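Conserved hypothetical protein Ta0289 (Thermoplasma acidophilum DSM 1728, PDB 1PVM) is of unknown function but pairs two CBS domains, modules that commonly bind regulatory nucleotides, with a C-terminal zinc ribbon-like domain that binds metal. Local coordinates at residues N23-V28 / P76-M81; P67-P72 / K167-V172. One frame throughout, in Å; residues are numbered along the deposited sequence.

Interaction 1. Residues N23-V28 / P76-M81; sequences NWNTTV and PIRLVM
Arg-78 lays its guanidinium flat on the indole of Trp-24. The two planes are 19° apart. Arg-78 CZ sits 3.6 Å from the centroid of the six-membered ring of Trp-24, almost straight above it, so this is both a stack and a cation-pi contact. NH2 lies over the far rim of the benzo ring, and NH1 lies over the side where the two rings are fused. The arginine chain bends at chi3 (-67°), which turns the guanidinium back over the indole. Asp-48 fixes the ring from its polar edge by accepting from Trp-24 NE1. The side chain of Asn-25 runs alongside Arg-78 and points the same way.

Behind this pair the backbones meet. Ile-77 N donates to Thr-26 O at 2.8 Å. Arg-78 N makes a weak bond of 3.1 Å to Trp-24 O. Thr-27 and Pro-76 form a single beta bridge.

Two branches of Ile-77 meet different parts of 23-28. Its CD1 reaches Asn-23 O at 3.5 Å, and its CG2 faces Val-28. Val-28 CG2 also meets Val-80 CG2 at 3.9 Å, the two valines crossing at about a right angle. Asn-23 shapes the turn: OD1 accepts from Asn-25 N in an Asx turn, and its carbonyl O takes both Thr-26 N and OG1.

The contact joins the loop before helix 28-38 to the connection between helix 58-65 and strand 87-89. Its chemistry is mixed. Ile-77, Val-28 and Val-80 make the buried apolar part. The arginine's positive charge rests on the electron-rich face of the indole, and Asp-48, accepting from NE1, would probably enrich that face further and favour the cation.

Interaction 2. Residues P67-P72 / K167-V172; sequences PRNKKP and KGEIKV
Asn-69 and Glu-169 make one of two direct hydrogen bonds between the loop after helix 58-65 and the hairpin of the metal-binding domain. Asn-69 ND2 donates to Glu-169 OE2 at 2.9 Å and 174°. That bond uses the anti lone pair of the carboxylate and lies in the amide plane of Asn-69, although the two flat groups are turned 56° apart. Asn-69 ND2 also donates to Asp-73 of the second subunit, so the dimer interface adjoins this contact. In the other bond, Ile-170 N donates to Pro-67 O at 2.8 Å.

One ionic pair supports the carboxylate. Lys-167 folds back, bent at chi3 and chi4, to make a weak salt bridge of 3.2 Å with the same OE2.

The apolar part is small. Pro-67 CB rests against Ile-170 CD1 at 3.5 Å.

Three waters bridge the segments. One molecule donates to both Arg-68 O and Ile-170 O. A second links Arg-68 NH1 to Lys-171 O, while Arg-68 NH2 binds Glu-184 O. A third joins Asn-69 O, Lys-70 NZ and Glu-169 OE2.

Glu-169 OE2 gathers an amide, an ammonium and a water, which would probably favour its charged form.

How the interactions relate
The centres of interactions 1 and 2 lie about 15 Å apart, on the same side of the chain's centre. Their segments alternate along the chain, in the order 23-28, 67-72, 76-81, 167-172. The two middle segments belong to one connection, between helix 58-65 and strand 87-89. Interaction 1 ties that connection to the first CBS domain, and interaction 2 ties it to the hairpin of strands 160-164 and 170-175. The contacts touch directly: Pro-72 O packs on Thr-27 and Val-28, and Leu-79 on Arg-68. The connection therefore touches both the first CBS region and the ribbon-like domain, whose four cysteines hold a mercury ion here.

Interaction 1. Residues N23-V28 / P76-M81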
loop_
_atom_site.group_PDB
_atom_site.type_symbol
_atom_site.label_atom_id
_atom_site.label_comp_id
_atom_site.label_asym_id
_atom_site.label_seq_id
_atom_site.Cartn_x
_atom_site.Cartn_y
_atom_site.Cartn_z
ATOM N N ASN B 23 -1.576 -20.075 -3.033
ATOM C CA ASN B 23 -2.624 -20.642 -3.865
ATOM C C ASN B 23 -3.733 -19.612 -4.109
ATOM O O ASN B 23 -4.038 -18.799 -3.239
ATOM C CB ASN B 23 -3.176 -21.897 -3.193
ATOM C CG ASN B 23 -4.278 -22.540 -3.991
ATOM O OD1 ASN B 23 -5.452 -22.270 -3.770
ATOM N ND2 ASN B 23 -3.904 -23.389 -4.939
ATOM N N TRP B 24 -4.341 -19.659 -5.295
ATOM C CA TRP B 24 -5.376 -18.695 -5.654
ATOM C C TRP B 24 -6.678 -18.727 -4.855
ATOM O O TRP B 24 -7.501 -17.822 -4.977
ATOM C CB TRP B 24 -5.666 -18.781 -7.163
ATOM C CG TRP B 24 -6.338 -20.047 -7.654
ATOM C CD1 TRP B 24 -6.495 -21.231 -6.980
ATOM C CD2 TRP B 24 -6.920 -20.243 -8.949
ATOM N NE1 TRP B 24 -7.140 -22.149 -7.780
ATOM C CE2 TRP B 24 -7.412 -21.568 -8.992
ATOM C CE3 TRP B 24 -7.073 -19.421 -10.080
ATOM C CZ2 TRP B 24 -8.050 -22.094 -10.124
ATOM C CZ3 TRP B 24 -7.708 -19.943 -11.205
ATOM C CH2 TRP B 24 -8.190 -21.271 -11.215
ATOM N N ASN B 25 -6.870 -19.756 -4.037
ATOM C CA ASN B 25 -8.076 -19.837 -3.220
ATOM C C ASN B 25 -7.783 -19.422 -1.779
ATOM O O ASN B 25 -8.656 -19.464 -0.912
ATOM C CB ASN B 25 -8.662 -21.250 -3.272
ATOM C CG ASN B 25 -9.396 -21.518 -4.569
ATOM O OD1 ASN B 25 -9.353 -22.629 -5.104
ATOM N ND2 ASN B 25 -10.086 -20.503 -5.077
ATOM N N THR B 26 -6.541 -19.024 -1.531
ATOM C CA THR B 26 -6.142 -18.558 -0.212
ATOM C C THR B 26 -7.015 -17.325 0.033
ATOM O O THR B 26 -7.250 -16.545 -0.887
ATOM C CB THR B 26 -4.652 -18.138 -0.210
ATOM O OG1 THR B 26 -3.837 -19.252 -0.598
ATOM C CG2 THR B 26 -4.225 -17.664 1.173
ATOM N N THR B 27 -7.513 -17.142 1.252
ATOM C CA THR B 27 -8.344 -15.973 1.524
ATOM C C THR B 27 -7.468 -14.735 1.667
ATOM O O THR B 27 -6.254 -14.841 1.866
ATOM C CB THR B 27 -9.153 -16.131 2.824
ATOM O OG1 THR B 27 -8.258 -16.143 3.943
ATOM C CG2 THR B 27 -9.958 -17.424 2.796
ATOM N N VAL B 28 -8.088 -13.565 1.559
ATOM C CA VAL B 28 -7.370 -12.305 1.699
ATOM C C VAL B 28 -6.787 -12.247 3.113
ATOM O O VAL B 28 -5.665 -11.786 3.318
ATOM C CB VAL B 28 -8.319 -11.104 1.459
ATOM C CG1 VAL B 28 -7.657 -9.811 1.885
ATOM C CG2 VAL B 28 -8.679 -11.020 -0.014
ATOM N N PRO B 76 -11.528 -15.179 -1.762
ATOM C CA PRO B 76 -10.298 -15.819 -2.245
ATOM C C PRO B 76 -9.502 -14.777 -3.031
ATOM O O PRO B 76 -10.087 -13.964 -3.753
ATOM C CB PRO B 76 -10.822 -16.953 -3.124
ATOM C CG PRO B 76 -12.091 -16.384 -3.680
ATOM C CD PRO B 76 -12.710 -15.699 -2.476
ATOM N N ILE B 77 -8.177 -14.797 -2.906
ATOM C CA ILE B 77 -7.364 -13.795 -3.586
ATOM C C ILE B 77 -7.450 -13.780 -5.112
ATOM O O ILE B 77 -7.071 -12.788 -5.738
ATOM C CB ILE B 77 -5.881 -13.868 -3.135
ATOM C CG1 ILE B 77 -5.285 -15.247 -3.415
ATOM C CG2 ILE B 77 -5.793 -13.554 -1.641
ATOM C CD1 ILE B 77 -3.812 -15.358 -3.033
ATOM N N ARG B 78 -7.956 -14.855 -5.717
ATOM C CA ARG B 78 -8.106 -14.895 -7.175
ATOM C C ARG B 78 -9.004 -13.742 -7.634
ATOM O O ARG B 78 -8.875 -13.246 -8.754
ATOM C CB ARG B 78 -8.707 -16.234 -7.616
ATOM C CG ARG B 78 -10.037 -16.553 -6.963
ATOM C CD ARG B 78 -10.370 -18.039 -7.050
ATOM N NE ARG B 78 -10.609 -18.477 -8.421
ATOM C CZ ARG B 78 -10.765 -19.748 -8.779
ATOM N NH1 ARG B 78 -10.703 -20.708 -7.864
ATOM N NH2 ARG B 78 -10.993 -20.056 -10.051
ATOM N N LEU B 79 -9.907 -13.309 -6.758
ATOM C CA LEU B 79 -10.823 -12.216 -7.077
ATOM C C LEU B 79 -10.196 -10.847 -6.844
ATOM O O LEU B 79 -10.771 -9.826 -7.210
ATOM C CB LEU B 79 -12.083 -12.316 -6.213
ATOM C CG LEU B 79 -12.950 -13.566 -6.365
ATOM C CD1 LEU B 79 -14.138 -13.479 -5.424
ATOM C CD2 LEU B 79 -13.419 -13.689 -7.804
ATOM N N VAL B 80 -9.011 -10.836 -6.248
ATOM C CA VAL B 80 -8.335 -9.590 -5.896
ATOM C C VAL B 80 -7.024 -9.315 -6.628
ATOM O O VAL B 80 -6.749 -8.178 -7.013
ATOM C CB VAL B 80 -8.058 -9.571 -4.371
ATOM C CG1 VAL B 80 -7.427 -8.254 -3.956
ATOM C CG2 VAL B 80 -9.357 -9.805 -3.613
ATOM N N MET B 81 -6.225 -10.360 -6.811
ATOM C CA MET B 81 -4.917 -10.260 -7.454
ATOM C C MET B 81 -4.901 -9.591 -8.819
ATOM O O MET B 81 -5.908 -9.558 -9.524
ATOM C CB MET B 81 -4.338 -11.654 -7.627
ATOM C CG MET B 81 -5.104 -12.474 -8.658
ATOM S SD MET B 81 -4.626 -14.197 -8.650
ATOM C CE MET B 81 -4.971 -14.592 -6.958
#

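Interaction 2. Residues P67-P72 / K167-V172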
loop_
_atom_site.group_PDB
_atom_site.type_symbol
_atom_site.label_atom_id
_atom_site.label_comp_id
_atom_site.label_asym_id
_atom_site.label_seq_id
_atom_site.Cartn_x
_atom_site.Cartn_y
_atom_site.Cartn_z
ATOM N N PRO B 67 -13.622 -2.640 -1.567
ATOM C CA PRO B 67 -14.912 -2.248 -2.153
ATOM C C PRO B 67 -16.001 -3.328 -2.195
ATOM O O PRO B 67 -17.173 -3.011 -2.387
ATOM C CB PRO B 67 -14.523 -1.756 -3.545
ATOM C CG PRO B 67 -13.131 -1.208 -3.325
ATOM C CD PRO B 67 -12.516 -2.300 -2.480
ATOM N N ARG B 68 -15.622 -4.590 -2.022
ATOM C CA ARG B 68 -16.604 -5.678 -2.017
ATOM C C ARG B 68 -17.335 -5.724 -0.673
ATOM O O ARG B 68 -18.398 -6.340 -0.548
ATOM C CB ARG B 68 -15.921 -7.030 -2.264
ATOM C CG ARG B 68 -15.577 -7.314 -3.718
ATOM C CD ARG B 68 -14.853 -8.647 -3.849
ATOM N NE ARG B 68 -14.594 -9.012 -5.240
ATOM C CZ ARG B 68 -15.490 -9.555 -6.060
ATOM N NH1 ARG B 68 -16.722 -9.807 -5.636
ATOM N NH2 ARG B 68 -15.149 -9.844 -7.310
ATOM N N ASN B 69 -16.749 -5.081 0.332
ATOM C CA ASN B 69 -17.326 -5.027 1.670
ATOM C C ASN B 69 -17.670 -6.409 2.231
ATOM O O ASN B 69 -18.818 -6.685 2.589
ATOM C CB ASN B 69 -18.569 -4.128 1.664
ATOM C CG ASN B 69 -19.067 -3.815 3.059
ATOM O OD1 ASN B 69 -18.293 -3.778 4.013
ATOM N ND2 ASN B 69 -20.364 -3.569 3.183
ATOM N N LYS B 70 -16.661 -7.270 2.308
ATOM C CA LYS B 70 -16.819 -8.623 2.830
ATOM C C LYS B 70 -15.685 -8.856 3.812
ATOM O O LYS B 70 -14.675 -8.152 3.777
ATOM C CB LYS B 70 -16.691 -9.661 1.707
ATOM C CG LYS B 70 -17.633 -9.480 0.529
ATOM C CD LYS B 70 -19.056 -9.776 0.923
ATOM C CE LYS B 70 -19.992 -9.554 -0.243
ATOM N NZ LYS B 70 -21.399 -9.815 0.155
ATOM N N LYS B 71 -15.842 -9.848 4.680
ATOM C CA LYS B 71 -14.790 -10.177 5.633
ATOM C C LYS B 71 -13.610 -10.742 4.845
ATOM O O LYS B 71 -13.798 -11.423 3.834
ATOM C CB LYS B 71 -15.270 -11.238 6.625
ATOM C CG LYS B 71 -16.397 -10.782 7.535
ATOM C CD LYS B 71 -16.962 -11.948 8.336
ATOM C CE LYS B 71 -15.898 -12.589 9.206
ATOM N NZ LYS B 71 -16.447 -13.713 10.017
ATOM N N PRO B 72 -12.377 -10.462 5.296
ATOM C CA PRO B 72 -11.164 -10.945 4.635
ATOM C C PRO B 72 -11.124 -12.470 4.463
ATOM O O PRO B 72 -10.521 -12.975 3.516
ATOM C CB PRO B 72 -10.050 -10.452 5.556
ATOM C CG PRO B 72 -10.600 -9.199 6.118
ATOM C CD PRO B 72 -12.048 -9.523 6.387
ATOM N N LYS B 167 -24.883 0.944 -2.713
ATOM C CA LYS B 167 -24.029 1.210 -1.562
ATOM C C LYS B 167 -22.600 1.511 -1.996
ATOM O O LYS B 167 -21.747 1.815 -1.166
ATOM C CB LYS B 167 -24.023 0.001 -0.624
ATOM C CG LYS B 167 -25.390 -0.368 -0.071
ATOM C CD LYS B 167 -25.342 -1.635 0.778
ATOM C CE LYS B 167 -24.645 -1.413 2.115
ATOM N NZ LYS B 167 -23.207 -1.061 1.964
ATOM N N GLY B 168 -22.347 1.429 -3.298
ATOM C CA GLY B 168 -21.007 1.668 -3.797
ATOM C C GLY B 168 -20.166 0.409 -3.675
ATOM O O GLY B 168 -18.956 0.430 -3.902
ATOM N N GLU B 169 -20.801 -0.699 -3.307
ATOM C CA GLU B 169 -20.083 -1.963 -3.173
ATOM C C GLU B 169 -19.853 -2.563 -4.545
ATOM O O GLU B 169 -20.707 -2.449 -5.426
ATOM C CB GLU B 169 -20.892 -2.982 -2.363
ATOM C CG GLU B 169 -21.334 -2.548 -0.973
ATOM C CD GLU B 169 -22.255 -3.574 -0.331
ATOM O OE1 GLU B 169 -23.181 -4.061 -1.020
ATOM O OE2 GLU B 169 -22.065 -3.895 0.859
ATOM N N ILE B 170 -18.701 -3.198 -4.735
ATOM C CA ILE B 170 -18.429 -3.870 -5.996
ATOM C C ILE B 170 -19.128 -5.217 -5.858
ATOM O O ILE B 170 -18.740 -6.040 -5.025
ATOM C CB ILE B 170 -16.916 -4.113 -6.224
ATOM C CG1 ILE B 170 -16.225 -2.791 -6.558
ATOM C CG2 ILE B 170 -16.711 -5.118 -7.353
ATOM C CD1 ILE B 170 -14.750 -2.926 -6.847
ATOM N N LYS B 171 -20.176 -5.430 -6.647
ATOM C CA LYS B 171 -20.907 -6.688 -6.589
ATOM C C LYS B 171 -20.119 -7.796 -7.270
ATOM O O LYS B 171 -19.978 -8.893 -6.738
ATOM C CB LYS B 171 -22.279 -6.542 -7.251
ATOM C CG LYS B 171 -23.415 -6.419 -6.256
ATOM C CD LYS B 171 -23.423 -7.622 -5.330
ATOM C CE LYS B 171 -24.571 -7.576 -4.359
ATOM N NZ LYS B 171 -24.438 -8.645 -3.348
ATOM N N VAL B 172 -19.612 -7.491 -8.458
ATOM C CA VAL B 172 -18.814 -8.432 -9.231
ATOM C C VAL B 172 -17.970 -7.614 -10.188
ATOM O O VAL B 172 -18.146 -6.401 -10.306
ATOM C CB VAL B 172 -19.686 -9.376 -10.131
ATOM C CG1 VAL B 172 -20.674 -10.171 -9.296
ATOM C CG2 VAL B 172 -20.413 -8.560 -11.192
HETATM O O HOH W 1 -19.724 -7.100 -2.762
HETATM O O HOH W 2 -18.714 -11.442 -6.154
HETATM O O HOH W 3 -21.484 -6.989 1.432
HETATM O O HOH W 4 -22.283 -10.325 -2.424
#